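Local coordinates for protein putative aspartyl-tRNA synthetase (Leishmania major, PDB 6OD8) that probably attaches L-aspartate to tRNA(Asp) at the expense of ATP, as a cytoplasmic class II aminoacyl-tRNA synthetase, at residues Y53-G58 with P127-F133; R92-S96 with M107-D111; D114-A118 with I156-S160; Q136-I142 with T175-L181; R204-R208 with R544-P550. All blocks are in the same frame, centred on the assembly; numbering follows the deposited sequence.

Overall arrangement
Interactions 1 to 4 gather round the N-terminal OB-fold and interaction 5 lies in the class II catalytic region. Interaction 2 is nested within the loop closed by interaction 1, and its strand 104-111 neighbours strand 114-121 of interaction 3, so these two touch, with centres 9 Å apart. Interaction 4 adjoins interaction 1 in sequence, through helix 128-136, and its E140 bonds R94 and V95 of strand 88-100 in interaction 2. Interactions 1 and 5 are farthest apart, about 38 Å between centres. The chain passes from interaction 4 toward the catalytic region, where interaction 5 closes a loop of 335 residues. Interactions 2, 4 and 5 also touch the second subunit of the dimer.

Interaction 1: Y53-G58 with P127-F133; sequences YKAVFG and PKEMIDF
The F57 ring lies flat against the start of helix 128-136: M130 CA sits over its centre, 4.0 Å from the ring centroid and 11° off the normal, a CH-pi contact, while V56 CG1 of its own segment lies in plane at its edge. The Y53 ring has P127 on one face, where P127 CG stands 4.0 Å from the centroid and offset toward the rim. On the F133 ring the covering group is backbone, with G58 N above one face. F57 and F133 themselves meet obliquely, their planes 42° apart and F57 CD1 3.6 Å from F133 CB.

F57 reaches the helix with CG set between its own backbone N and carbonyl carbon (chi1 67°), and its far end, CZ, touches E129 CB at 3.5 Å. The carboxylate end of E129 turns instead to Y53, with E129 CD 3.7 Å from Y53 CE2. At the other flank M130 SD meets V56 CG1 at 3.6 Å, the two side chains crossing at about a right angle.

No hydrogen bond joins the two segments, so rings, proline and methionine carry this surface contact. V56 and G58 pair through their backbones with I171 and T173 of strand 170-173. The end of helix 48-54 and the turn that follows it are thus laid against the helix between strands 114-121 and 142-151, the usual place of the OB-fold's helix.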
# COMPACT_ATOMS: atom_id res chain seq x y z
N TYR A 53 14.50 -42.51 -24.34
CA TYR A 53 14.07 -41.21 -24.84
C TYR A 53 13.34 -40.39 -23.78
O TYR A 53 13.35 -39.16 -23.84
CB TYR A 53 13.19 -41.39 -26.08
CG TYR A 53 13.95 -41.83 -27.31
CD1 TYR A 53 15.33 -41.72 -27.38
CD2 TYR A 53 13.27 -42.34 -28.41
CE1 TYR A 53 16.02 -42.11 -28.51
CE2 TYR A 53 13.95 -42.74 -29.55
CZ TYR A 53 15.32 -42.62 -29.59
OH TYR A 53 16.00 -43.02 -30.72
N LYS A 54 12.71 -41.07 -22.81
CA LYS A 54 11.98 -40.36 -21.76
C LYS A 54 12.88 -39.42 -20.98
O LYS A 54 12.43 -38.37 -20.51
CB LYS A 54 11.31 -41.38 -20.82
N ALA A 55 14.16 -39.77 -20.82
CA ALA A 55 15.08 -38.87 -20.14
C ALA A 55 15.40 -37.63 -20.98
O ALA A 55 15.85 -36.63 -20.42
CB ALA A 55 16.39 -39.58 -19.82
N VAL A 56 15.18 -37.69 -22.29
CA VAL A 56 15.61 -36.63 -23.20
C VAL A 56 14.48 -35.64 -23.48
O VAL A 56 14.71 -34.43 -23.51
CB VAL A 56 16.14 -37.25 -24.51
CG1 VAL A 56 16.53 -36.15 -25.48
CG2 VAL A 56 17.33 -38.14 -24.23
N PHE A 57 13.26 -36.14 -23.68
CA PHE A 57 12.15 -35.28 -24.03
C PHE A 57 10.86 -35.95 -23.58
O PHE A 57 10.80 -37.17 -23.40
CB PHE A 57 12.13 -34.99 -25.54
CG PHE A 57 11.85 -36.20 -26.38
CD1 PHE A 57 10.55 -36.51 -26.76
CD2 PHE A 57 12.87 -37.03 -26.80
CE1 PHE A 57 10.28 -37.63 -27.52
CE2 PHE A 57 12.61 -38.16 -27.56
CZ PHE A 57 11.31 -38.45 -27.93
N GLY A 58 9.82 -35.13 -23.41
CA GLY A 58 8.52 -35.63 -22.99
C GLY A 58 7.88 -34.76 -21.94
O GLY A 58 8.17 -33.56 -21.86
N PRO A 127 17.53 -37.43 -31.06
CA PRO A 127 16.91 -38.21 -32.14
C PRO A 127 15.81 -37.43 -32.84
O PRO A 127 15.28 -36.44 -32.32
CB PRO A 127 16.32 -39.40 -31.39
CG PRO A 127 15.84 -38.77 -30.10
CD PRO A 127 16.86 -37.68 -29.76
N LYS A 128 15.45 -37.92 -34.04
CA LYS A 128 14.35 -37.32 -34.80
C LYS A 128 13.07 -37.24 -33.98
O LYS A 128 12.27 -36.31 -34.17
CB LYS A 128 14.10 -38.10 -36.08
N GLU A 129 12.86 -38.19 -33.06
CA GLU A 129 11.67 -38.16 -32.21
C GLU A 129 11.59 -36.88 -31.39
O GLU A 129 10.49 -36.40 -31.08
CB GLU A 129 11.68 -39.38 -31.28
CG GLU A 129 11.36 -40.70 -31.97
CD GLU A 129 12.55 -41.32 -32.67
OE1 GLU A 129 13.58 -40.63 -32.82
OE2 GLU A 129 12.45 -42.50 -33.06
N MET A 130 12.74 -36.30 -31.02
CA MET A 130 12.73 -35.10 -30.20
C MET A 130 12.43 -33.85 -31.04
O MET A 130 11.75 -32.94 -30.58
CB MET A 130 14.06 -34.95 -29.46
CG MET A 130 14.09 -33.76 -28.52
SD MET A 130 15.68 -33.51 -27.71
CE MET A 130 16.19 -31.93 -28.38
N ILE A 131 12.94 -33.81 -32.28
CA ILE A 131 12.58 -32.73 -33.20
C ILE A 131 11.08 -32.75 -33.48
O ILE A 131 10.42 -31.70 -33.52
CB ILE A 131 13.41 -32.83 -34.50
CG1 ILE A 131 14.72 -32.05 -34.38
CG2 ILE A 131 12.63 -32.28 -35.68
CD1 ILE A 131 15.69 -32.60 -33.37
N ASP A 132 10.52 -33.95 -33.67
CA ASP A 132 9.07 -34.09 -33.82
C ASP A 132 8.34 -33.61 -32.57
O ASP A 132 7.31 -32.93 -32.67
CB ASP A 132 8.68 -35.54 -34.09
CG ASP A 132 9.29 -36.08 -35.37
OD1 ASP A 132 9.41 -35.31 -36.35
OD2 ASP A 132 9.63 -37.28 -35.39
N PHE A 133 8.84 -33.99 -31.39
CA PHE A 133 8.21 -33.56 -30.15
C PHE A 133 8.19 -32.04 -30.05
O PHE A 133 7.15 -31.44 -29.73
CB PHE A 133 8.93 -34.17 -28.95
CG PHE A 133 8.40 -33.71 -27.63
CD1 PHE A 133 7.18 -34.17 -27.15
CD2 PHE A 133 9.11 -32.80 -26.86
CE1 PHE A 133 6.68 -33.73 -25.92
CE2 PHE A 133 8.63 -32.36 -25.63
CZ PHE A 133 7.41 -32.83 -25.16

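Interaction 2: R92-S96 with M107-D111; sequences RARVS and MVLRD
R110 NH1 is held from two sides: it donates to S96 OG across the contact at 3.0 Å and is salt-bridged to E140 of the same chain. The serine oxygen stands 16° out of the guanidinium plane. R110 starts with CG anti to its backbone N (chi1 -178°) and bends only at chi3, which brings the group back over the neighbouring strand. R94 CB then lies 3.7 Å above one guanidinium face, offset toward the rim, and R94 CD comes within 3.5 Å of R110 NH2. The two guanidinium planes are only 16° apart. Both charges face a carboxylate: D286 of the second subunit takes one oxygen to R94 NE and the other to R110 NH2. R94 NH1 bonds to the backbone oxygen of E140.

Beneath the arginines runs the first antiparallel hairpin of the OB-fold, strands 88-100 and 104-111. R94 and R110 form a hydrogen-bonded pair, R94 N to R110 O and R110 N to R94 O, both 2.9 Å, and S96 N continues the ladder to V108 O. V95 and L109 make the non-hydrogen-bonded pair between.

The opposite sheet face, that of V95 and L109, is apolar: M107 CE fits against both V95 methyls, 3.5 Å from V95 CG1, and A93 CB meets L109 CB. At the far end of the contact a water donates to both R92 O and D111 OD2.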
# COMPACT_ATOMS: atom_id res chain seq x y z
N ARG A 92 13.61 -22.58 -17.63
CA ARG A 92 12.17 -22.78 -17.67
C ARG A 92 11.55 -21.59 -18.40
O ARG A 92 11.79 -20.44 -18.01
CB ARG A 92 11.61 -22.92 -16.26
CG ARG A 92 10.13 -23.20 -16.23
CD ARG A 92 9.73 -23.63 -14.82
NE ARG A 92 10.39 -24.90 -14.47
CZ ARG A 92 10.31 -25.48 -13.27
NH1 ARG A 92 9.61 -24.90 -12.30
NH2 ARG A 92 10.95 -26.64 -13.05
N ALA A 93 10.77 -21.85 -19.45
CA ALA A 93 10.28 -20.76 -20.28
C ALA A 93 8.96 -21.14 -20.94
O ALA A 93 8.60 -22.32 -21.03
CB ALA A 93 11.31 -20.38 -21.36
N ARG A 94 8.28 -20.11 -21.44
CA ARG A 94 7.12 -20.23 -22.31
C ARG A 94 7.54 -20.52 -23.74
O ARG A 94 8.50 -19.95 -24.25
CB ARG A 94 6.31 -18.93 -22.31
CG ARG A 94 5.61 -18.64 -21.01
CD ARG A 94 4.17 -19.06 -21.07
NE ARG A 94 3.44 -18.58 -19.89
CZ ARG A 94 2.34 -19.15 -19.41
NH1 ARG A 94 1.83 -20.22 -20.00
NH2 ARG A 94 1.73 -18.63 -18.35
N VAL A 95 6.77 -21.38 -24.41
CA VAL A 95 6.94 -21.62 -25.84
C VAL A 95 6.11 -20.56 -26.57
O VAL A 95 4.89 -20.63 -26.61
CB VAL A 95 6.50 -23.03 -26.23
CG1 VAL A 95 6.64 -23.25 -27.72
CG2 VAL A 95 7.30 -24.09 -25.43
N SER A 96 6.79 -19.55 -27.13
CA SER A 96 6.06 -18.53 -27.89
C SER A 96 5.64 -19.07 -29.25
O SER A 96 4.49 -18.90 -29.67
CB SER A 96 6.91 -17.28 -28.09
OG SER A 96 7.00 -16.51 -26.91
N MET A 107 12.31 -22.87 -32.15
CA MET A 107 11.39 -22.33 -31.18
C MET A 107 11.86 -20.95 -30.76
O MET A 107 13.04 -20.61 -30.85
CB MET A 107 11.28 -23.22 -29.93
CG MET A 107 11.14 -24.71 -30.21
SD MET A 107 11.15 -25.69 -28.69
CE MET A 107 9.60 -25.18 -27.97
N VAL A 108 10.91 -20.16 -30.28
CA VAL A 108 11.21 -18.94 -29.54
C VAL A 108 10.69 -19.17 -28.13
O VAL A 108 9.50 -19.44 -27.95
CB VAL A 108 10.56 -17.69 -30.15
CG1 VAL A 108 10.80 -16.51 -29.22
CG2 VAL A 108 11.11 -17.42 -31.55
N LEU A 109 11.60 -19.10 -27.15
CA LEU A 109 11.25 -19.24 -25.74
C LEU A 109 11.25 -17.86 -25.09
O LEU A 109 12.08 -17.00 -25.41
CB LEU A 109 12.23 -20.16 -25.01
CG LEU A 109 12.33 -21.57 -25.63
CD1 LEU A 109 13.30 -22.47 -24.85
CD2 LEU A 109 10.96 -22.22 -25.76
N ARG A 110 10.31 -17.66 -24.17
CA ARG A 110 9.95 -16.35 -23.65
C ARG A 110 9.77 -16.41 -22.13
O ARG A 110 9.27 -17.40 -21.60
CB ARG A 110 8.65 -15.87 -24.30
CG ARG A 110 8.17 -14.51 -23.91
CD ARG A 110 6.75 -14.26 -24.40
NE ARG A 110 5.73 -14.70 -23.45
CZ ARG A 110 4.81 -15.63 -23.68
NH1 ARG A 110 4.76 -16.27 -24.86
NH2 ARG A 110 3.95 -15.94 -22.73
N ASP A 111 10.16 -15.33 -21.45
CA ASP A 111 9.73 -15.11 -20.07
C ASP A 111 9.50 -13.60 -19.93
O ASP A 111 10.47 -12.83 -19.81
CB ASP A 111 10.74 -15.63 -19.06
CG ASP A 111 10.20 -15.59 -17.63
OD1 ASP A 111 9.08 -15.08 -17.42
OD2 ASP A 111 10.91 -16.06 -16.73
O HOH W 1 12.70 -18.00 -17.14

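Interaction 3: D114-A118 with I156-S160; sequences DSVQA and ITSTS
S115 and S160 are paired at the tight end of this contact by two reciprocal bonds, the backbone N-H of each donating to the hydroxyl oxygen of the other. S115 N reaches S160 OG at 2.7 Å with an N-H...O angle of 164°, and S160 N reaches S115 OG at 2.9 Å. Each serine carries its OG between its own backbone N and carbonyl carbon (chi1 57° and 64°), the crowded position, and from there each oxygen faces the partner's amide. T159 is buried beside them: its CB comes 3.5 Å from S115 OG, while its methyl CG2 reaches over to Q117 N at 3.8 Å.

Looser packing follows toward the type I beta turn from I156 to T159. There the side chains of Q117 and I156 cross at about a right angle, the nearest atoms being Q117 OE1 and I156 CG2 at 3.5 Å; Q117 NE2 is bonded elsewhere, to E165 on strand 164-168. S158 in the turn and S160 are exposed to solvent. Two waters bridge the segments: one accepts from Q117 N and bonds T159 OG1, the other donates to D114 OD1 and bonds S160 OG, beside the direct bond from S115 N.

Strand 114-121 belongs to the OB-fold sheet, and this loop joins strand 142-151 to strand 164-168 beside it. Between the two segments both direct bonds run from a main-chain N-H to a serine oxygen, which leaves each hydroxyl's own proton for another acceptor.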
# COMPACT_ATOMS: atom_id res chain seq x y z
N ASP A 114 11.73 -10.98 -22.01
CA ASP A 114 12.95 -11.62 -22.51
C ASP A 114 12.60 -12.81 -23.39
O ASP A 114 11.79 -13.66 -23.01
CB ASP A 114 13.84 -12.05 -21.34
CG ASP A 114 14.39 -10.87 -20.55
OD1 ASP A 114 15.28 -10.16 -21.08
OD2 ASP A 114 13.92 -10.63 -19.41
N SER A 115 13.22 -12.87 -24.57
CA SER A 115 12.96 -13.96 -25.51
C SER A 115 14.26 -14.39 -26.16
O SER A 115 15.21 -13.61 -26.27
CB SER A 115 11.93 -13.56 -26.58
OG SER A 115 12.38 -12.42 -27.29
N VAL A 116 14.31 -15.65 -26.60
CA VAL A 116 15.51 -16.19 -27.21
C VAL A 116 15.12 -17.31 -28.15
O VAL A 116 14.15 -18.04 -27.92
CB VAL A 116 16.51 -16.67 -26.14
CG1 VAL A 116 15.92 -17.82 -25.31
CG2 VAL A 116 17.85 -17.06 -26.77
N GLN A 117 15.88 -17.45 -29.24
CA GLN A 117 15.64 -18.52 -30.18
C GLN A 117 16.31 -19.80 -29.69
O GLN A 117 17.41 -19.76 -29.13
CB GLN A 117 16.16 -18.15 -31.57
CG GLN A 117 16.14 -19.30 -32.55
CD GLN A 117 16.24 -18.83 -33.98
OE1 GLN A 117 15.42 -18.03 -34.44
NE2 GLN A 117 17.26 -19.31 -34.69
N ALA A 118 15.60 -20.92 -29.85
CA ALA A 118 16.13 -22.24 -29.53
C ALA A 118 16.00 -23.13 -30.76
O ALA A 118 15.05 -22.99 -31.54
CB ALA A 118 15.39 -22.89 -28.35
N ILE A 156 19.45 -12.61 -34.38
CA ILE A 156 18.05 -13.04 -34.54
C ILE A 156 17.20 -11.88 -34.03
O ILE A 156 16.90 -11.77 -32.84
CB ILE A 156 17.77 -14.35 -33.79
CG1 ILE A 156 18.60 -15.50 -34.37
CG2 ILE A 156 16.28 -14.68 -33.81
CD1 ILE A 156 19.53 -16.15 -33.38
N THR A 157 16.80 -11.00 -34.96
CA THR A 157 16.16 -9.74 -34.58
C THR A 157 14.76 -9.93 -34.00
O THR A 157 14.24 -9.00 -33.37
CB THR A 157 16.09 -8.79 -35.77
OG1 THR A 157 15.42 -9.43 -36.87
CG2 THR A 157 17.49 -8.35 -36.19
N SER A 158 14.14 -11.09 -34.20
CA SER A 158 12.80 -11.35 -33.67
C SER A 158 12.79 -11.65 -32.17
O SER A 158 11.71 -11.92 -31.62
CB SER A 158 12.15 -12.50 -34.44
OG SER A 158 13.00 -13.64 -34.46
N THR A 159 13.93 -11.63 -31.49
CA THR A 159 14.01 -11.92 -30.06
C THR A 159 14.82 -10.84 -29.36
O THR A 159 15.59 -10.11 -29.98
CB THR A 159 14.67 -13.29 -29.79
OG1 THR A 159 16.04 -13.26 -30.24
CG2 THR A 159 13.93 -14.39 -30.52
N SER A 160 14.64 -10.75 -28.04
CA SER A 160 15.39 -9.75 -27.28
C SER A 160 16.84 -10.17 -27.04
O SER A 160 17.72 -9.31 -26.91
CB SER A 160 14.69 -9.45 -25.96
OG SER A 160 14.65 -10.60 -25.12
O HOH W 2 16.76 -9.34 -23.24
O HOH W 3 17.77 -15.49 -29.90

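Interaction 4: Q136-I142 with T175-L181; sequences QIATESI and TESLRTL
R179 NH1 and NH2 both bond Q136 O, where the chain passes from the OB-fold's helix 128-136 toward strand 142-151, while the 175-181 segment leads on from the OB-fold toward the catalytic region. The carbonyl oxygen lies in the guanidinium plane, 2.8 Å from NH1 and 3.0 Å from NH2. R179 gets there with a chain extended from CG to NE, and A138 CB packs over one guanidinium face. NH2 has a further, weak bond to Q136 OE1; the amide nitrogen of Q136 is held by F133 O.

S141 supplies the next link. Its OG accepts from S177 N at 3.2 Å, nearly straight at 170°, and donates to A138 O. That carbonyl also takes S141 N, both donors arriving from the same face of its plane, and so closes the type II turn from A138 to S141. At the segment's end, I142 N bonds T175 O at 3.0 Å, whereas the return bond from T175 N is weak. T175 OG1 is satisfied across the dimer by A520 O of the second subunit.

E140 turns its carboxylate away to R213 and R110, leaving its aliphatic part to pack: CB lies against S177 and CG against L181 CD2. S177 OG donates to a lone pair of L178 O at 2.9 Å, and that oxygen takes a hydrogen from a water, 2.6 Å off, which also donates to T139 O.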
# COMPACT_ATOMS: atom_id res chain seq x y z
N GLN A 136 5.57 -30.12 -32.10
CA GLN A 136 4.15 -30.26 -31.76
C GLN A 136 3.78 -29.73 -30.38
O GLN A 136 2.61 -29.85 -29.99
CB GLN A 136 3.71 -31.73 -31.91
CG GLN A 136 4.39 -32.72 -30.96
CD GLN A 136 3.78 -32.70 -29.57
OE1 GLN A 136 2.58 -32.95 -29.40
NE2 GLN A 136 4.59 -32.36 -28.56
N ILE A 137 4.72 -29.17 -29.61
CA ILE A 137 4.37 -28.58 -28.32
C ILE A 137 3.40 -27.43 -28.57
O ILE A 137 3.58 -26.63 -29.49
CB ILE A 137 5.62 -28.11 -27.57
CG1 ILE A 137 6.59 -29.28 -27.37
CG2 ILE A 137 5.27 -27.48 -26.22
CD1 ILE A 137 7.90 -28.93 -26.69
N ALA A 138 2.35 -27.36 -27.75
CA ALA A 138 1.39 -26.26 -27.88
C ALA A 138 2.03 -24.96 -27.43
O ALA A 138 2.71 -24.91 -26.40
CB ALA A 138 0.14 -26.55 -27.06
N THR A 139 1.81 -23.88 -28.20
CA THR A 139 2.33 -22.60 -27.76
C THR A 139 1.69 -22.22 -26.43
O THR A 139 0.55 -22.62 -26.12
CB THR A 139 2.07 -21.49 -28.80
OG1 THR A 139 0.67 -21.30 -28.94
CG2 THR A 139 2.66 -21.89 -30.15
N GLU A 140 2.45 -21.49 -25.62
CA GLU A 140 2.19 -21.08 -24.24
C GLU A 140 2.44 -22.22 -23.24
O GLU A 140 2.37 -21.97 -22.03
CB GLU A 140 0.78 -20.49 -24.03
CG GLU A 140 0.56 -19.24 -24.89
CD GLU A 140 1.63 -18.21 -24.61
OE1 GLU A 140 1.67 -17.71 -23.46
OE2 GLU A 140 2.46 -17.95 -25.51
N SER A 141 2.76 -23.44 -23.68
CA SER A 141 3.24 -24.43 -22.74
C SER A 141 4.49 -23.90 -22.06
O SER A 141 5.21 -23.06 -22.61
CB SER A 141 3.57 -25.75 -23.45
OG SER A 141 2.45 -26.29 -24.12
N ILE A 142 4.75 -24.37 -20.84
CA ILE A 142 5.98 -24.04 -20.14
C ILE A 142 6.88 -25.26 -20.19
O ILE A 142 6.44 -26.38 -19.91
CB ILE A 142 5.69 -23.59 -18.70
CG1 ILE A 142 4.94 -22.25 -18.73
CG2 ILE A 142 6.99 -23.47 -17.93
CD1 ILE A 142 4.40 -21.84 -17.39
N THR A 175 4.13 -27.63 -17.76
CA THR A 175 2.69 -27.71 -17.96
C THR A 175 2.38 -27.47 -19.44
O THR A 175 3.08 -26.72 -20.12
CB THR A 175 1.92 -26.68 -17.12
OG1 THR A 175 2.42 -25.37 -17.40
CG2 THR A 175 2.08 -26.97 -15.64
N GLU A 176 1.33 -28.12 -19.92
CA GLU A 176 0.91 -27.99 -21.31
C GLU A 176 -0.26 -27.03 -21.41
O GLU A 176 -1.21 -27.10 -20.62
CB GLU A 176 0.53 -29.35 -21.89
CG GLU A 176 1.61 -30.37 -21.74
CD GLU A 176 1.20 -31.69 -22.37
OE1 GLU A 176 2.08 -32.55 -22.58
OE2 GLU A 176 -0.00 -31.84 -22.67
N SER A 177 -0.19 -26.14 -22.38
CA SER A 177 -1.29 -25.25 -22.68
C SER A 177 -2.28 -25.97 -23.58
O SER A 177 -1.92 -26.85 -24.36
CB SER A 177 -0.77 -23.98 -23.38
OG SER A 177 -1.82 -23.12 -23.77
N LEU A 178 -3.55 -25.59 -23.46
CA LEU A 178 -4.49 -25.89 -24.53
C LEU A 178 -3.93 -25.43 -25.87
O LEU A 178 -3.21 -24.43 -25.96
CB LEU A 178 -5.83 -25.21 -24.25
CG LEU A 178 -6.54 -25.68 -22.98
CD1 LEU A 178 -7.85 -24.93 -22.77
CD2 LEU A 178 -6.78 -27.19 -23.04
N ARG A 179 -4.25 -26.19 -26.92
CA ARG A 179 -3.92 -25.77 -28.28
C ARG A 179 -4.88 -24.72 -28.81
O ARG A 179 -4.60 -24.12 -29.85
CB ARG A 179 -3.90 -26.97 -29.22
CG ARG A 179 -3.03 -28.08 -28.72
CD ARG A 179 -2.89 -29.19 -29.78
NE ARG A 179 -1.97 -30.22 -29.32
CZ ARG A 179 -0.65 -30.16 -29.48
NH1 ARG A 179 -0.10 -29.13 -30.11
NH2 ARG A 179 0.13 -31.14 -29.03
N THR A 180 -6.01 -24.50 -28.12
CA THR A 180 -6.98 -23.47 -28.47
C THR A 180 -6.81 -22.30 -27.50
O THR A 180 -7.11 -22.42 -26.31
CB THR A 180 -8.40 -24.03 -28.40
OG1 THR A 180 -8.45 -25.25 -29.16
CG2 THR A 180 -9.38 -23.03 -28.97
N LEU A 181 -6.30 -21.19 -28.01
CA LEU A 181 -6.08 -19.98 -27.22
C LEU A 181 -7.26 -19.04 -27.39
O LEU A 181 -7.91 -19.03 -28.44
CB LEU A 181 -4.79 -19.28 -27.66
CG LEU A 181 -3.49 -20.06 -27.47
CD1 LEU A 181 -2.32 -19.27 -28.01
CD2 LEU A 181 -3.27 -20.36 -26.00
O HOH W 4 -1.67 -23.30 -27.70

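Interaction 5: R204-R208 with R544-P550; sequences RLNSR and RLASLFP
Hydrogen bonds from the guanidinium of R208 to main-chain carbonyls dominate the contact. R208 NE donates to L548 O at 2.7 Å in a nearly straight bond (167°), and R208 NH2 donates to S547 O, also at 2.7 Å. Both oxygens lie close to the guanidinium plane at its edge, although NH2 itself sits above the carbonyl plane of S547. A weak third bond runs from NH2 to R544 O. NH1 bonds a water that in turn donates to L545 O, and it forms a salt bridge with D211. Every nitrogen of the group thus has a partner, and the group's rotation is fixed from several sides. Bends at chi2 and chi3 turn the chain so that the guanidinium edge faces segment 544-550.

In the class II catalytic domain this joins the end of helix 201-206 and the start of helix 208-211, with 335 residues between, to the segment beyond helix 530-538, where R544 pairs with D552 and bonds T304 O.

Apolar contacts lie round the arginine. L205 CD2 lies over the centre of one guanidinium face, 3.6 Å above the plane, and also touches P550 CG at 3.9 Å, while L205 CD1 meets R544 CB. F549 CE1 is 3.9 Å from R208 CB, the F549 ring plane turned 74° from the R208 guanidinium. That same ring meets Y278 of the second subunit, whose I243 packs against L548.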
# COMPACT_ATOMS: atom_id res chain seq x y z
N ARG A 204 -9.96 -9.21 -24.40
CA ARG A 204 -8.73 -9.04 -23.63
C ARG A 204 -8.96 -9.24 -22.14
O ARG A 204 -8.23 -9.97 -21.47
CB ARG A 204 -8.20 -7.64 -23.89
CG ARG A 204 -6.76 -7.51 -24.17
CD ARG A 204 -6.44 -6.04 -24.40
NE ARG A 204 -6.25 -5.73 -25.81
CZ ARG A 204 -5.10 -5.94 -26.44
NH1 ARG A 204 -4.08 -6.46 -25.77
NH2 ARG A 204 -4.97 -5.64 -27.72
N LEU A 205 -9.98 -8.56 -21.59
CA LEU A 205 -10.17 -8.60 -20.15
C LEU A 205 -10.78 -9.92 -19.71
O LEU A 205 -10.56 -10.34 -18.57
CB LEU A 205 -11.04 -7.42 -19.70
CG LEU A 205 -10.50 -6.04 -20.08
CD1 LEU A 205 -11.51 -4.88 -19.77
CD2 LEU A 205 -9.14 -5.78 -19.45
N ASN A 206 -11.52 -10.58 -20.60
CA ASN A 206 -12.14 -11.86 -20.25
C ASN A 206 -11.12 -12.97 -20.04
O ASN A 206 -11.44 -13.94 -19.36
CB ASN A 206 -13.12 -12.29 -21.34
CG ASN A 206 -14.38 -11.45 -21.35
OD1 ASN A 206 -14.66 -10.74 -20.39
ND2 ASN A 206 -15.13 -11.52 -22.44
N SER A 207 -9.92 -12.85 -20.63
CA SER A 207 -8.79 -13.76 -20.39
C SER A 207 -7.54 -12.93 -20.09
O SER A 207 -6.53 -12.98 -20.80
CB SER A 207 -8.51 -14.68 -21.58
OG SER A 207 -9.66 -15.40 -21.96
N ARG A 208 -7.62 -12.16 -19.00
CA ARG A 208 -6.58 -11.20 -18.67
C ARG A 208 -5.23 -11.87 -18.46
O ARG A 208 -4.19 -11.25 -18.73
CB ARG A 208 -6.99 -10.41 -17.43
CG ARG A 208 -5.98 -9.41 -16.97
CD ARG A 208 -5.72 -8.37 -18.05
NE ARG A 208 -5.97 -7.03 -17.53
CZ ARG A 208 -5.75 -5.91 -18.21
NH1 ARG A 208 -5.25 -5.97 -19.43
NH2 ARG A 208 -6.02 -4.74 -17.65
N ARG A 544 -9.07 0.91 -18.45
CA ARG A 544 -9.02 -0.53 -18.22
C ARG A 544 -7.68 -1.13 -18.62
O ARG A 544 -7.36 -2.24 -18.19
CB ARG A 544 -10.16 -1.23 -18.96
CG ARG A 544 -11.53 -0.74 -18.46
CD ARG A 544 -12.65 -1.04 -19.42
NE ARG A 544 -13.92 -0.54 -18.90
CZ ARG A 544 -14.29 0.74 -18.92
NH1 ARG A 544 -13.47 1.67 -19.40
NH2 ARG A 544 -15.49 1.10 -18.44
N LEU A 545 -6.90 -0.43 -19.45
CA LEU A 545 -5.56 -0.92 -19.77
C LEU A 545 -4.61 -0.81 -18.59
O LEU A 545 -3.54 -1.41 -18.63
CB LEU A 545 -4.98 -0.17 -20.96
CG LEU A 545 -5.78 -0.30 -22.27
CD1 LEU A 545 -5.19 0.54 -23.41
CD2 LEU A 545 -5.88 -1.77 -22.72
N ALA A 546 -4.97 -0.04 -17.55
CA ALA A 546 -4.10 0.19 -16.40
C ALA A 546 -4.71 -0.32 -15.10
O ALA A 546 -4.28 0.09 -14.01
CB ALA A 546 -3.75 1.68 -16.27
N SER A 547 -5.71 -1.18 -15.19
CA SER A 547 -6.34 -1.78 -14.02
C SER A 547 -6.31 -3.29 -14.25
O SER A 547 -6.76 -3.76 -15.29
CB SER A 547 -7.78 -1.28 -13.84
OG SER A 547 -8.40 -1.88 -12.69
N LEU A 548 -5.73 -4.02 -13.29
CA LEU A 548 -5.38 -5.42 -13.53
C LEU A 548 -6.61 -6.25 -13.88
O LEU A 548 -6.62 -6.98 -14.88
CB LEU A 548 -4.68 -5.96 -12.28
CG LEU A 548 -3.63 -7.05 -12.29
CD1 LEU A 548 -2.61 -6.86 -13.40
CD2 LEU A 548 -2.95 -7.10 -10.89
N PHE A 549 -7.66 -6.18 -13.06
CA PHE A 549 -8.91 -6.91 -13.32
C PHE A 549 -10.02 -5.88 -13.17
O PHE A 549 -10.55 -5.69 -12.07
CB PHE A 549 -9.09 -8.07 -12.34
CG PHE A 549 -8.01 -9.10 -12.43
CD1 PHE A 549 -8.04 -10.06 -13.45
CD2 PHE A 549 -6.94 -9.09 -11.53
CE1 PHE A 549 -7.01 -11.03 -13.55
CE2 PHE A 549 -5.91 -10.05 -11.62
CZ PHE A 549 -5.95 -11.01 -12.63
N PRO A 550 -10.36 -5.16 -14.24
CA PRO A 550 -11.16 -3.93 -14.08
C PRO A 550 -12.58 -4.20 -13.59
O PRO A 550 -13.16 -5.27 -13.79
CB PRO A 550 -11.17 -3.33 -15.50
CG PRO A 550 -9.94 -3.87 -16.18
CD PRO A 550 -9.84 -5.30 -15.62
O HOH W 5 -3.30 -3.74 -20.26